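Local coordinates for protein WlaRA, TDP-fucose-3,4-ketoisomerase (Campylobacter jejuni subsp. jejuni 81116, PDB 5TPV) that is a small cupin-fold protein of the WxcM-like family, pairs with a second copy of itself, and holds thymidine-5'-diphosphate in a pocket, at residues F8-I11 with S16-N19; C27-K32 with G86-K91. All coordinates share one frame; numbering follows the deposited sequence.

Interaction 1. Residues F8-I11 with S16-N19; sequences FKTI and SILN. With TYD (thymidine-5'-diphosphate), chain D.
Thr10 lays its methyl beside the side-chain amide of Asn19, CG2 standing 3.2 Å from OD1 as the two side chains run alongside each other in the same direction. Thr10 CB also meets the branch methyl CG2 of Ile17 at 3.6 Å. With chi1 at 68°, OG1 sits between the backbone N and the carbonyl carbon, and this hydroxyl is hydrogen-bonded to Asn12 OD1. The Asn19 amide serves a different partner: its OD1 bonds to Tyr38 OH of the second subunit, while ND2 lies obliquely at the Phe8 ring, 3.9 Å from CD2, with ring and amide planes 74° apart.

Ile11 and Leu18 form an antiparallel hydrogen-bonded pair in this beta hairpin. Ile11 N donates to Leu18 O at 2.8 Å, and Leu18 N returns a bond to Ile11 O at 3.0 Å. On the face carrying these two side chains, Ile11 CD1 and Leu18 CD2 approach to 4.0 Å and together support the thymidine-5'-diphosphate. Ile11 CD1 reaches O2 of the ligand at 3.4 Å, and Leu18 CD2 comes within 3.5 Å of O4' and of base atom C6. The hairpin thus gives the nucleoside an apolar bed, while polar groups such as Lys14 and, from the second subunit, Arg33, Arg46 and His49 bind the ligand by hydrogen bonds.

Strand 3-13 lies between strands 16-21 and 85-89 in the larger sheet. Strand 16-21 is outermost within the chain, but residues Ile17 to Asn19 pair antiparallel with a strand of the second subunit and carry the sheet across the interface, whereas Phe8 packs inward on Ile57 and Ile59 of strand 56-62.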
loop_
_atom_site.group_PDB
_atom_site.type_symbol
_atom_site.label_atom_id
_atom_site.label_comp_id
_atom_site.label_asym_id
_atom_site.label_seq_id
_atom_site.Cartn_x
_atom_site.Cartn_y
_atom_site.Cartn_z
ATOM N N PHE B 8 -2.026 12.623 7.427
ATOM C CA PHE B 8 -0.885 12.431 6.529
ATOM C C PHE B 8 -0.383 13.732 5.913
ATOM O O PHE B 8 -1.149 14.658 5.644
ATOM C CB PHE B 8 -1.247 11.416 5.448
ATOM C CG PHE B 8 -1.556 10.032 5.988
ATOM C CD1 PHE B 8 -0.839 9.484 7.048
ATOM C CD2 PHE B 8 -2.567 9.265 5.408
ATOM C CE1 PHE B 8 -1.130 8.202 7.532
ATOM C CE2 PHE B 8 -2.857 8.000 5.882
ATOM C CZ PHE B 8 -2.142 7.468 6.915
ATOM N N LYS B 9 0.923 13.840 5.769
ATOM C CA LYS B 9 1.493 14.904 4.956
ATOM C C LYS B 9 1.397 14.442 3.489
ATOM O O LYS B 9 1.938 13.379 3.153
ATOM C CB LYS B 9 2.948 15.206 5.349
ATOM C CG LYS B 9 3.663 16.215 4.429
ATOM C CD LYS B 9 4.195 17.494 5.100
ATOM C CE LYS B 9 3.865 18.801 4.363
ATOM N NZ LYS B 9 3.899 18.685 2.873
ATOM N N THR B 10 0.704 15.239 2.668
ATOM C CA THR B 10 0.555 15.017 1.221
ATOM C C THR B 10 1.472 15.900 0.385
ATOM O O THR B 10 1.748 17.059 0.755
ATOM C CB THR B 10 -0.894 15.209 0.782
ATOM O OG1 THR B 10 -1.273 16.584 0.897
ATOM C CG2 THR B 10 -1.841 14.368 1.617
ATOM N N ILE B 11 1.948 15.357 -0.733
ATOM C CA ILE B 11 2.695 16.119 -1.731
ATOM C C ILE B 11 1.830 16.487 -2.943
ATOM O O ILE B 11 1.490 15.648 -3.811
ATOM C CB ILE B 11 3.964 15.381 -2.164
ATOM C CG1 ILE B 11 4.840 15.069 -0.955
ATOM C CG2 ILE B 11 4.800 16.258 -3.095
ATOM C CD1 ILE B 11 5.905 14.024 -1.200
ATOM N N SER B 16 -1.960 16.637 -9.149
ATOM C CA SER B 16 -2.397 15.467 -8.400
ATOM C C SER B 16 -1.880 15.497 -6.973
ATOM O O SER B 16 -1.201 16.455 -6.589
ATOM C CB SER B 16 -2.012 14.174 -9.141
ATOM O OG SER B 16 -0.679 14.183 -9.601
ATOM N N ILE B 17 -2.222 14.458 -6.207
ATOM C CA ILE B 17 -1.774 14.305 -4.822
ATOM C C ILE B 17 -1.128 12.967 -4.620
ATOM O O ILE B 17 -1.655 11.920 -5.044
ATOM C CB ILE B 17 -2.945 14.544 -3.881
ATOM C CG1 ILE B 17 -3.699 15.816 -4.337
ATOM C CG2 ILE B 17 -2.470 14.720 -2.434
ATOM C CD1 ILE B 17 -4.859 16.200 -3.428
ATOM N N LEU B 18 0.051 13.028 -4.014
ATOM C CA LEU B 18 0.863 11.866 -3.693
ATOM C C LEU B 18 0.943 11.721 -2.186
ATOM O O LEU B 18 1.203 12.731 -1.523
ATOM C CB LEU B 18 2.250 12.103 -4.205
ATOM C CG LEU B 18 3.381 11.203 -3.726
ATOM C CD1 LEU B 18 3.206 9.796 -4.251
ATOM C CD2 LEU B 18 4.715 11.760 -4.239
ATOM N N ASN B 19 0.679 10.513 -1.669
ATOM C CA ASN B 19 0.865 10.162 -0.236
ATOM C C ASN B 19 1.921 9.115 -0.105
ATOM O O ASN B 19 1.725 7.992 -0.593
ATOM C CB ASN B 19 -0.355 9.512 0.434
ATOM C CG ASN B 19 -1.465 10.483 0.745
ATOM O OD1 ASN B 19 -1.556 11.540 0.135
ATOM N ND2 ASN B 19 -2.390 10.077 1.606
HETATM P PA TYD D . 8.601 12.228 -8.381
HETATM O O1A TYD D . 8.906 10.750 -8.336
HETATM O O2A TYD D . 9.671 13.206 -8.803
HETATM O O3A TYD D . 7.315 12.450 -9.323
HETATM P PB TYD D . 6.467 11.190 -9.859
HETATM O O1B TYD D . 7.515 10.258 -10.421
HETATM O O2B TYD D . 5.543 11.786 -10.893
HETATM O O3B TYD D . 5.770 10.669 -8.625
HETATM O "O5'" TYD D . 8.056 12.672 -6.932
HETATM C "C5'" TYD D . 7.153 13.768 -6.803
HETATM C "C4'" TYD D . 7.624 14.687 -5.684
HETATM O "O4'" TYD D . 7.257 14.133 -4.418
HETATM C "C3'" TYD D . 9.137 14.845 -5.701
HETATM O "O3'" TYD D . 9.484 16.221 -5.877
HETATM C "C2'" TYD D . 9.635 14.351 -4.356
HETATM C "C1'" TYD D . 8.398 13.915 -3.583
HETATM N N1 TYD D . 8.500 12.493 -3.248
HETATM C C2 TYD D . 8.920 12.111 -1.954
HETATM O O2 TYD D . 9.196 12.994 -1.114
HETATM N N3 TYD D . 9.025 10.820 -1.608
HETATM C C4 TYD D . 8.735 9.855 -2.485
HETATM O O4 TYD D . 8.835 8.652 -2.159
HETATM C C5 TYD D . 8.294 10.229 -3.851
HETATM C C5M TYD D . 7.957 9.170 -4.868
HETATM C C6 TYD D . 8.196 11.575 -4.172
HETATM O O HOH W 1 3.186 12.313 1.297
#

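Interaction 2. Residues C27-K32 with G86-K91; sequences CPFEIK and GLYIDK
Tyr88, on a strand of the cupin beta barrel, receives Pro28 and Phe29 from the loop between strands 16-21 and 33-38. The contact across the two segments is apolar. Pro28 CG comes obliquely from off the plane of the tyrosine ring, 3.6 Å from Tyr88 CE1 and 3.7 Å from CD1. Phe29 instead meets the CE1 edge near that plane, rim to rim: its CD2 and CE2 both come to about 4.0 Å from Tyr88 CE1, with no stacked overlap. With CG anti to the backbone N (chi1 169°), Tyr88 brings this edge against Pro28 and Phe29, and its hydroxyl is hydrogen-bonded to Glu55. Further packing on Ile57 of strand 56-62 backs both Pro28 and Phe29.

No hydrogen bond spans the two segments; those within them are local. In 86-91, Lys91 N donates to Asp90 OD2 at 2.8 Å, meeting the carboxylate on its anti side, while Asp90 OD1 is bonded to Asn2. In 27-32, Phe29 N makes a weak hydrogen bond to Cys27 SG. That sulfur also lies over one face of the Phe29 ring, 3.2 Å above its plane and displaced toward the rim.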
loop_
_atom_site.group_PDB
_atom_site.type_symbol
_atom_site.label_atom_id
_atom_site.label_comp_id
_atom_site.label_asym_id
_atom_site.label_seq_id
_atom_site.Cartn_x
_atom_site.Cartn_y
_atom_site.Cartn_z
ATOM N N CYS B 27 4.364 7.068 8.825
ATOM C CA CYS B 27 4.320 5.698 9.322
ATOM C C CYS B 27 5.471 5.561 10.297
ATOM O O CYS B 27 6.558 6.031 9.972
ATOM C CB CYS B 27 4.545 4.700 8.193
ATOM S SG CYS B 27 4.628 2.967 8.656
ATOM N N PRO B 28 5.236 4.934 11.473
ATOM C CA PRO B 28 6.275 4.938 12.509
ATOM C C PRO B 28 7.080 3.685 12.494
ATOM O O PRO B 28 8.038 3.567 13.229
ATOM C CB PRO B 28 5.469 5.035 13.826
ATOM C CG PRO B 28 4.219 4.340 13.505
ATOM C CD PRO B 28 3.906 4.740 12.075
ATOM N N PHE B 29 6.734 2.748 11.630
ATOM C CA PHE B 29 7.445 1.466 11.574
ATOM C C PHE B 29 8.071 1.222 10.200
ATOM O O PHE B 29 7.855 1.967 9.245
ATOM C CB PHE B 29 6.523 0.323 12.008
ATOM C CG PHE B 29 5.151 0.280 11.345
ATOM C CD1 PHE B 29 5.007 -0.069 10.006
ATOM C CD2 PHE B 29 4.020 0.568 12.071
ATOM C CE1 PHE B 29 3.763 -0.126 9.404
ATOM C CE2 PHE B 29 2.759 0.480 11.485
ATOM C CZ PHE B 29 2.632 0.142 10.150
ATOM N N GLU B 30 8.901 0.198 10.141
ATOM C CA GLU B 30 9.441 -0.315 8.933
ATOM C C GLU B 30 8.357 -1.150 8.223
ATOM O O GLU B 30 7.912 -2.146 8.799
ATOM C CB GLU B 30 10.588 -1.273 9.262
ATOM C CG GLU B 30 11.973 -0.831 8.875
ATOM C CD GLU B 30 12.134 -0.530 7.400
ATOM O OE1 GLU B 30 12.205 -1.442 6.538
ATOM O OE2 GLU B 30 12.198 0.681 7.158
ATOM N N ILE B 31 7.930 -0.735 7.025
ATOM C CA ILE B 31 6.985 -1.500 6.212
ATOM C C ILE B 31 7.683 -2.700 5.606
ATOM O O ILE B 31 8.808 -2.620 5.190
ATOM C CB ILE B 31 6.367 -0.688 5.081
ATOM C CG1 ILE B 31 5.659 0.494 5.729
ATOM C CG2 ILE B 31 5.422 -1.537 4.228
ATOM C CD1 ILE B 31 5.229 1.623 4.794
ATOM N N LYS B 32 7.002 -3.838 5.674
ATOM C CA LYS B 32 7.391 -5.123 5.083
ATOM C C LYS B 32 6.254 -5.799 4.237
ATOM O O LYS B 32 6.500 -6.678 3.396
ATOM C CB LYS B 32 7.643 -6.035 6.280
ATOM C CG LYS B 32 8.975 -6.739 6.427
ATOM C CD LYS B 32 9.865 -6.059 7.462
ATOM C CE LYS B 32 10.793 -7.073 8.122
ATOM N NZ LYS B 32 11.285 -8.183 7.243
ATOM N N GLY B 86 -5.245 8.013 8.674
ATOM C CA GLY B 86 -5.279 6.607 8.990
ATOM C C GLY B 86 -5.215 6.385 10.480
ATOM O O GLY B 86 -4.856 7.266 11.274
ATOM N N LEU B 87 -5.544 5.158 10.835
ATOM C CA LEU B 87 -5.497 4.693 12.207
ATOM C C LEU B 87 -4.311 3.810 12.387
ATOM O O LEU B 87 -4.254 2.721 11.782
ATOM C CB LEU B 87 -6.758 3.889 12.519
ATOM C CG LEU B 87 -6.752 3.173 13.882
ATOM C CD1 LEU B 87 -6.675 4.195 15.006
ATOM C CD2 LEU B 87 -8.041 2.375 13.991
ATOM N N TYR B 88 -3.340 4.314 13.141
ATOM C CA TYR B 88 -2.253 3.508 13.709
ATOM C C TYR B 88 -2.709 2.763 14.977
ATOM O O TYR B 88 -3.295 3.367 15.893
ATOM C CB TYR B 88 -1.097 4.409 14.089
ATOM C CG TYR B 88 -0.062 3.673 14.908
ATOM C CD1 TYR B 88 0.887 2.885 14.297
ATOM C CD2 TYR B 88 -0.091 3.708 16.303
ATOM C CE1 TYR B 88 1.781 2.127 15.027
ATOM C CE2 TYR B 88 0.814 2.967 17.057
ATOM C CZ TYR B 88 1.752 2.201 16.423
ATOM O OH TYR B 88 2.641 1.468 17.175
ATOM N N ILE B 89 -2.454 1.465 15.051
ATOM C CA ILE B 89 -2.616 0.751 16.303
ATOM C C ILE B 89 -1.371 -0.021 16.588
ATOM O O ILE B 89 -0.732 -0.546 15.697
ATOM C CB ILE B 89 -3.785 -0.236 16.354
ATOM C CG1 ILE B 89 -3.543 -1.501 15.492
ATOM C CG2 ILE B 89 -5.062 0.473 15.996
ATOM C CD1 ILE B 89 -4.650 -2.558 15.616
ATOM N N ASP B 90 -1.073 -0.142 17.873
ATOM C CA ASP B 90 0.117 -0.911 18.303
ATOM C C ASP B 90 -0.228 -2.402 18.318
ATOM O O ASP B 90 -1.390 -2.785 18.131
ATOM C CB ASP B 90 0.470 -0.464 19.724
ATOM C CG ASP B 90 1.956 -0.580 20.058
ATOM O OD1 ASP B 90 2.364 0.281 20.888
ATOM O OD2 ASP B 90 2.665 -1.475 19.522
ATOM N N LYS B 91 0.759 -3.239 18.558
ATOM C CA LYS B 91 0.487 -4.685 18.634
ATOM C C LYS B 91 -0.427 -5.130 19.797
ATOM O O LYS B 91 -0.700 -4.381 20.737
ATOM C CB LYS B 91 1.791 -5.450 18.665
ATOM C CG LYS B 91 2.752 -5.068 19.756
ATOM C CD LYS B 91 3.922 -6.044 19.772
ATOM C CE LYS B 91 5.195 -5.360 20.206
ATOM N NZ LYS B 91 6.335 -6.307 20.379
#

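In the fold
Both contacts use the larger antiparallel sheet, in which strands 3-13 and 85-89 are neighbours, yet they lie about 18 Å apart between centres. They meet directly where Phe8 CZ packs 3.6 Å from Gly86 N. Interaction 1 is far from the centre of the chain, but it is partly buried and lies against the second subunit and the bound thymidine-5'-diphosphate; interaction 2 is nearer the centre and ranges from the buried Phe29 to the exposed Pro28. The chemistry differs accordingly. Pairing of 8-11 with 16-19 combines backbone hydrogen bonds with side-chain packing, whereas a loop rests on a strand through rings alone in 27-32 with 86-91.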